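Local coordinates for ribosomal-protein-S5-alanine N-acetyltransferase (Vibrio fischeri, PDB 3IGR), which probably transfers the acetyl group of acetyl-CoA to the N-terminal alanine of ribosomal protein uS5, at residues Val21-Ala24 against Asn25-Met28; Val119-Asp122 against Trp123-Ala127; Gly111-Arg114 against Arg115-Asn118. All blocks are in the same frame, centred on the assembly; numbering follows the deposited sequence.

Contact 1. Residues Val21-Ala24 against Asn25-Met28; sequences VTIA and NYFM
N25 packs back onto V21 one turn earlier in the alpha-helix 20-29 of the GNAT fold, and the i to i+4 pattern repeats at I23 and A24. The amide N of N25 gives an almost straight hydrogen bond to V21 O (2.9 Å, 168° at the hydrogen). Its side chain, with CG opposite the carbonyl carbon and beside the backbone N (chi1 -69°), runs alongside V21 and rests ND2 against V21 CG1 at 3.7 Å. I23 lies on the buried flank. Because its CG1 branch stands opposite the backbone N, the chain runs forward along the helix, where CD1 meets F27 CE2 at 3.7 Å and more loosely Y26 CD2 at 4.2 Å. The two rings meet with F27 CE2 at the edge of the Y26 ring, in its plane, and Y26 CD2 3.7 Å above the F27 ring centre. I80 and T83 of strand 79-90 cover this flank, W51 of helix 48-63 adds to I23, and Y26 OH is hydrogen-bonded to S102 OG. A24 has its methyl against P48, while A24 O takes M28 N at 2.9 Å. The selenomethionine chain bends at chi3, which returns M28 CE to 3.8 Å from A24 O.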
loop_
_atom_site.group_PDB
_atom_site.type_symbol
_atom_site.label_atom_id
_atom_site.label_comp_id
_atom_site.label_asym_id
_atom_site.label_seq_id
_atom_site.Cartn_x
_atom_site.Cartn_y
_atom_site.Cartn_z
ATOM N N VAL A 21 -30.985 -12.149 -4.138
ATOM C CA VAL A 21 -30.743 -13.404 -3.426
ATOM C C VAL A 21 -29.320 -13.464 -2.885
ATOM O O VAL A 21 -29.099 -13.797 -1.724
ATOM C CB VAL A 21 -31.033 -14.639 -4.327
ATOM C CG1 VAL A 21 -30.601 -15.932 -3.647
ATOM C CG2 VAL A 21 -32.508 -14.697 -4.678
ATOM N N THR A 22 -28.359 -13.127 -3.732
ATOM C CA THR A 22 -26.955 -13.231 -3.361
ATOM C C THR A 22 -26.520 -12.242 -2.271
ATOM O O THR A 22 -25.740 -12.606 -1.392
ATOM C CB THR A 22 -26.025 -13.167 -4.591
ATOM O OG1 THR A 22 -24.667 -13.299 -4.163
ATOM C CG2 THR A 22 -26.184 -11.862 -5.338
ATOM N N ILE A 23 -27.018 -11.006 -2.312
ATOM C CA ILE A 23 -26.737 -10.084 -1.204
ATOM C C ILE A 23 -27.379 -10.562 0.112
ATOM O O ILE A 23 -26.769 -10.452 1.179
ATOM C CB ILE A 23 -27.076 -8.584 -1.525
ATOM C CG1 ILE A 23 -26.440 -7.644 -0.490
ATOM C CG2 ILE A 23 -28.588 -8.354 -1.605
ATOM C CD1 ILE A 23 -24.934 -7.631 -0.507
ATOM N N ALA A 24 -28.596 -11.093 0.024
ATOM C CA ALA A 24 -29.285 -11.655 1.187
ATOM C C ALA A 24 -28.456 -12.785 1.796
ATOM O O ALA A 24 -28.204 -12.784 3.004
ATOM C CB ALA A 24 -30.682 -12.173 0.794
ATOM N N ASN A 25 -28.040 -13.738 0.948
ATOM C CA ASN A 25 -27.207 -14.864 1.377
ATOM C C ASN A 25 -25.946 -14.395 2.077
ATOM O O ASN A 25 -25.537 -14.975 3.075
ATOM C CB ASN A 25 -26.841 -15.771 0.201
ATOM C CG ASN A 25 -28.026 -16.524 -0.347
ATOM O OD1 ASN A 25 -29.081 -16.597 0.286
ATOM N ND2 ASN A 25 -27.861 -17.100 -1.528
ATOM N N TYR A 26 -25.339 -13.338 1.550
ATOM C CA TYR A 26 -24.112 -12.797 2.116
ATOM C C TYR A 26 -24.309 -12.316 3.559
ATOM O O TYR A 26 -23.472 -12.589 4.415
ATOM C CB TYR A 26 -23.547 -11.671 1.240
ATOM C CG TYR A 26 -22.484 -10.847 1.931
ATOM C CD1 TYR A 26 -21.168 -11.300 2.013
ATOM C CD2 TYR A 26 -22.794 -9.610 2.510
ATOM C CE1 TYR A 26 -20.205 -10.565 2.666
ATOM C CE2 TYR A 26 -21.827 -8.860 3.151
ATOM C CZ TYR A 26 -20.536 -9.339 3.224
ATOM O OH TYR A 26 -19.574 -8.590 3.859
ATOM N N PHE A 27 -25.387 -11.584 3.828
ATOM C CA PHE A 27 -25.576 -11.060 5.174
ATOM C C PHE A 27 -26.056 -12.162 6.097
ATOM O O PHE A 27 -25.709 -12.201 7.274
ATOM C CB PHE A 27 -26.500 -9.832 5.186
ATOM C CG PHE A 27 -25.818 -8.574 4.699
ATOM C CD1 PHE A 27 -24.770 -8.017 5.428
ATOM C CD2 PHE A 27 -26.197 -7.973 3.507
ATOM C CE1 PHE A 27 -24.112 -6.868 4.983
ATOM C CE2 PHE A 27 -25.544 -6.820 3.050
ATOM C CZ PHE A 27 -24.501 -6.265 3.795
HETATM N N MSE A 28 -26.811 -13.093 5.537
HETATM C CA MSE A 28 -27.304 -14.207 6.314
HETATM C C MSE A 28 -26.139 -15.131 6.677
HETATM O O MSE A 28 -26.096 -15.669 7.776
HETATM C CB MSE A 28 -28.413 -14.894 5.532
HETATM C CG MSE A 28 -28.656 -16.296 5.868
HETATM SE SE MSE A 28 -30.291 -16.845 4.996
HETATM C CE MSE A 28 -30.094 -16.028 3.234
#

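Contact 2. Residues Val119-Asp122 against Trp123-Ala127; sequences VTID and WMFKA
D122 and K126 meet one turn apart in a salt bridge, OD2 to NZ 2.7 Å, with the ammonium nitrogen approaching nearly in line with the C-O bond of OD2. Extended beyond CG, the lysine runs beside the aspartate and lays CE 3.3 Å from D122 OD2. On the neighbouring flank I121 and F125 form a CH-pi contact: I121 CG2 stands 4.2 Å from the F125 ring centroid and only 15° off the ring normal. The F125 chi2 of -3° turns a face of the ring to that methyl. Beneath these side chains, i to i+4 backbone bonds set their spacing, including F125 N to I121 O (3.0 Å) and K126 N to D122 O (2.9 Å). A127 sets its CB 3.2 Å above the W123 plane, offset toward the rim near NE1, and F68 meets that indole edge-to-face. Farther out, I121 and M124 touch Y86, whose OH is hydrogen-bonded to T120 OG1, while M124 and F125 reach I133 of strand 132-137. Salt bridge outside and hydrophobic side chains against the sheet make this the closing turns of an amphipathic helix in a GNAT beta-alpha-beta crossover.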
loop_
_atom_site.group_PDB
_atom_site.type_symbol
_atom_site.label_atom_id
_atom_site.label_comp_id
_atom_site.label_asym_id
_atom_site.label_seq_id
_atom_site.Cartn_x
_atom_site.Cartn_y
_atom_site.Cartn_z
ATOM N N VAL A 119 -10.264 1.472 -4.596
ATOM C CA VAL A 119 -10.599 1.666 -5.993
ATOM C C VAL A 119 -11.905 2.458 -6.098
ATOM O O VAL A 119 -12.052 3.305 -6.973
ATOM C CB VAL A 119 -10.596 0.337 -6.765
ATOM C CG1 VAL A 119 -11.860 -0.508 -6.484
ATOM C CG2 VAL A 119 -10.376 0.591 -8.230
ATOM N N THR A 120 -12.821 2.213 -5.171
ATOM C CA THR A 120 -14.073 2.964 -5.135
ATOM C C THR A 120 -13.932 4.390 -4.566
ATOM O O THR A 120 -14.592 5.295 -5.056
ATOM C CB THR A 120 -15.177 2.185 -4.422
ATOM O OG1 THR A 120 -14.757 1.872 -3.084
ATOM C CG2 THR A 120 -15.476 0.916 -5.183
ATOM N N ILE A 121 -13.085 4.604 -3.558
ATOM C CA ILE A 121 -12.797 5.970 -3.089
ATOM C C ILE A 121 -12.236 6.784 -4.253
ATOM O O ILE A 121 -12.618 7.943 -4.479
ATOM C CB ILE A 121 -11.774 6.026 -1.916
ATOM C CG1 ILE A 121 -12.453 5.922 -0.567
ATOM C CG2 ILE A 121 -11.141 7.389 -1.798
ATOM C CD1 ILE A 121 -13.093 4.663 -0.279
ATOM N N ASP A 122 -11.314 6.175 -4.985
ATOM C CA ASP A 122 -10.698 6.829 -6.116
ATOM C C ASP A 122 -11.742 7.272 -7.139
ATOM O O ASP A 122 -11.656 8.373 -7.716
ATOM C CB ASP A 122 -9.752 5.844 -6.779
ATOM C CG ASP A 122 -8.410 6.410 -6.973
ATOM O OD1 ASP A 122 -7.553 6.142 -6.096
ATOM O OD2 ASP A 122 -8.209 7.131 -7.979
ATOM N N TRP A 123 -12.713 6.395 -7.376
ATOM C CA TRP A 123 -13.814 6.717 -8.268
ATOM C C TRP A 123 -14.739 7.817 -7.691
ATOM O O TRP A 123 -15.197 8.687 -8.418
ATOM C CB TRP A 123 -14.581 5.446 -8.626
ATOM C CG TRP A 123 -15.657 5.662 -9.637
ATOM C CD1 TRP A 123 -15.517 5.701 -11.007
ATOM C CD2 TRP A 123 -17.047 5.836 -9.369
ATOM N NE1 TRP A 123 -16.739 5.906 -11.598
ATOM C CE2 TRP A 123 -17.698 5.991 -10.620
ATOM C CE3 TRP A 123 -17.814 5.871 -8.194
ATOM C CZ2 TRP A 123 -19.078 6.191 -10.726
ATOM C CZ3 TRP A 123 -19.199 6.055 -8.306
ATOM C CH2 TRP A 123 -19.805 6.224 -9.562
HETATM N N MSE A 124 -15.001 7.780 -6.387
HETATM C CA MSE A 124 -15.848 8.797 -5.760
HETATM C C MSE A 124 -15.213 10.201 -5.880
HETATM O O MSE A 124 -15.915 11.213 -6.030
HETATM C CB MSE A 124 -16.119 8.450 -4.298
HETATM C CG MSE A 124 -16.934 7.158 -4.108
HETATM SE SE MSE A 124 -18.737 7.382 -4.839
HETATM C CE MSE A 124 -19.395 8.762 -3.663
ATOM N N PHE A 125 -13.884 10.236 -5.839
ATOM C CA PHE A 125 -13.132 11.476 -5.912
ATOM C C PHE A 125 -13.070 11.967 -7.366
ATOM O O PHE A 125 -13.391 13.133 -7.666
ATOM C CB PHE A 125 -11.712 11.248 -5.378
ATOM C CG PHE A 125 -11.577 11.346 -3.871
ATOM C CD1 PHE A 125 -12.661 11.673 -3.052
ATOM C CD2 PHE A 125 -10.321 11.179 -3.278
ATOM C CE1 PHE A 125 -12.503 11.793 -1.662
ATOM C CE2 PHE A 125 -10.152 11.296 -1.885
ATOM C CZ PHE A 125 -11.247 11.599 -1.080
ATOM N N LYS A 126 -12.654 11.069 -8.251
ATOM C CA LYS A 126 -12.377 11.399 -9.639
ATOM C C LYS A 126 -13.637 11.486 -10.490
ATOM O O LYS A 126 -13.808 12.459 -11.193
ATOM C CB LYS A 126 -11.342 10.445 -10.253
ATOM C CG LYS A 126 -9.936 10.642 -9.654
ATOM C CD LYS A 126 -8.885 9.660 -10.193
ATOM C CE LYS A 126 -7.508 9.970 -9.568
ATOM N NZ LYS A 126 -6.617 8.779 -9.453
ATOM N N ALA A 127 -14.508 10.481 -10.437
ATOM C CA ALA A 127 -15.723 10.494 -11.263
ATOM C C ALA A 127 -16.903 11.176 -10.583
ATOM O O ALA A 127 -17.742 11.744 -11.260
ATOM C CB ALA A 127 -16.108 9.102 -11.692
#

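Contact 3. Residues Gly111-Arg114 against Arg115-Asn118; sequences GIMR and RAVN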
loop_
_atom_site.group_PDB
_atom_site.type_symbol
_atom_site.label_atom_id
_atom_site.label_comp_id
_atom_site.label_asym_id
_atom_site.label_seq_id
_atom_site.Cartn_x
_atom_site.Cartn_y
_atom_site.Cartn_z
ATOM N N GLY A 111 -6.200 -8.649 1.895
ATOM C CA GLY A 111 -6.216 -7.271 1.411
ATOM C C GLY A 111 -7.385 -6.944 0.488
ATOM O O GLY A 111 -7.356 -5.940 -0.234
ATOM N N ILE A 112 -8.417 -7.781 0.495
ATOM C CA ILE A 112 -9.521 -7.583 -0.445
ATOM C C ILE A 112 -10.261 -6.287 -0.092
ATOM O O ILE A 112 -10.657 -5.538 -0.978
ATOM C CB ILE A 112 -10.484 -8.796 -0.486
ATOM C CG1 ILE A 112 -9.765 -10.034 -1.061
ATOM C CG2 ILE A 112 -11.742 -8.490 -1.296
ATOM C CD1 ILE A 112 -10.407 -11.327 -0.677
HETATM N N MSE A 113 -10.427 -6.026 1.204
HETATM C CA MSE A 113 -11.185 -4.873 1.644
HETATM C C MSE A 113 -10.454 -3.581 1.269
HETATM O O MSE A 113 -11.062 -2.637 0.765
HETATM C CB MSE A 113 -11.433 -4.941 3.149
HETATM C CG MSE A 113 -12.497 -3.970 3.631
HETATM SE SE MSE A 113 -14.317 -4.654 3.368
HETATM C CE MSE A 113 -14.576 -4.426 1.428
ATOM N N ARG A 114 -9.157 -3.541 1.551
ATOM C CA ARG A 114 -8.317 -2.404 1.202
ATOM C C ARG A 114 -8.410 -2.057 -0.292
ATOM O O ARG A 114 -8.658 -0.892 -0.644
ATOM C CB ARG A 114 -6.864 -2.682 1.593
ATOM C CG ARG A 114 -5.933 -1.499 1.370
ATOM C CD ARG A 114 -4.477 -1.930 1.403
ATOM N NE ARG A 114 -4.143 -2.831 0.298
ATOM C CZ ARG A 114 -3.705 -4.077 0.444
ATOM N NH1 ARG A 114 -3.520 -4.584 1.647
ATOM N NH2 ARG A 114 -3.429 -4.802 -0.616
ATOM N N ARG A 115 -8.242 -3.055 -1.159
ATOM C CA ARG A 115 -8.350 -2.838 -2.611
ATOM C C ARG A 115 -9.729 -2.380 -3.046
ATOM O O ARG A 115 -9.845 -1.465 -3.867
ATOM C CB ARG A 115 -7.956 -4.088 -3.425
ATOM C CG ARG A 115 -6.540 -4.607 -3.210
ATOM C CD ARG A 115 -6.198 -5.731 -4.242
ATOM N NE ARG A 115 -5.954 -5.191 -5.592
ATOM C CZ ARG A 115 -5.334 -5.848 -6.581
ATOM N NH1 ARG A 115 -4.906 -7.089 -6.409
ATOM N NH2 ARG A 115 -5.142 -5.266 -7.756
ATOM N N ALA A 116 -10.776 -3.021 -2.511
ATOM C CA ALA A 116 -12.163 -2.661 -2.846
ATOM C C ALA A 116 -12.492 -1.213 -2.480
ATOM O O ALA A 116 -13.092 -0.477 -3.275
ATOM C CB ALA A 116 -13.160 -3.644 -2.175
ATOM N N VAL A 117 -12.081 -0.804 -1.284
ATOM C CA VAL A 117 -12.344 0.548 -0.786
ATOM C C VAL A 117 -11.474 1.564 -1.527
ATOM O O VAL A 117 -11.952 2.638 -1.874
ATOM C CB VAL A 117 -12.098 0.678 0.731
ATOM C CG1 VAL A 117 -12.260 2.122 1.195
ATOM C CG2 VAL A 117 -13.056 -0.223 1.536
ATOM N N ASN A 118 -10.199 1.229 -1.761
ATOM C CA ASN A 118 -9.292 2.126 -2.484
ATOM C C ASN A 118 -9.784 2.483 -3.877
ATOM O O ASN A 118 -9.701 3.645 -4.300
ATOM C CB ASN A 118 -7.900 1.519 -2.621
ATOM C CG ASN A 118 -6.860 2.543 -3.011
ATOM O OD1 ASN A 118 -7.122 3.742 -3.014
ATOM N ND2 ASN A 118 -5.660 2.076 -3.322
#
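G111 and R115 are joined by the first of four backbone hydrogen bonds, R115 N to G111 O at 3.2 Å and nearly straight (172°). A116 N to I112 O, V117 N to M113 O and N118 N to R114 O follow at 2.8-2.9 Å, the regular i to i+4 ladder of a helix for which G111 is the N-cap; its positive phi (69°) suits glycine. Apolar contacts line the buried flank. The M113 chain bends at chi2 and chi3, bringing CE to 3.9 Å from A116 CB, while M113 CG lies 4.3 Å from V117 CG2. V84 of strand 79-90 touches all three of these residues. The charged groups occupy another flank. R114 bends at chi3 and brings its guanidinium over G111 O, 4.1 Å off the plane, and its NH2 close to R115 CG, also 4.1 Å. The two guanidinium planes are 18° apart, but R114 NH2 and R115 NE remain 5.6 Å from each other. R114 NH2 is hydrogen-bonded to N76 OD1 of the second subunit. A glycine N-cap at the start of the helix that follows strand 96-103 is consistent with GNAT motif A, whose loop in relatives binds the pyrophosphate of acetyl-CoA.

In the fold
Along the chain contact 1 comes first, on helix 20-29, followed by contact 3 and then contact 2, which are the opening and closing turns of helix 112-126. Contacts 2 and 3 adjoin in sequence, their centres about 13 Å apart. Contact 1 lies about 20 Å from contact 3 and about 26 Å from contact 2, centre to centre, and on the opposite side of the chain's centre from contact 2. All three pack on strand 79-90. In strand 68-74, contact 1 touches Y69 and V71, whereas contact 2 touches F68 and F70, an alternation consistent with the two helices flanking opposite faces of the GNAT sheet, as in relatives. Contact 3 additionally reaches the second subunit.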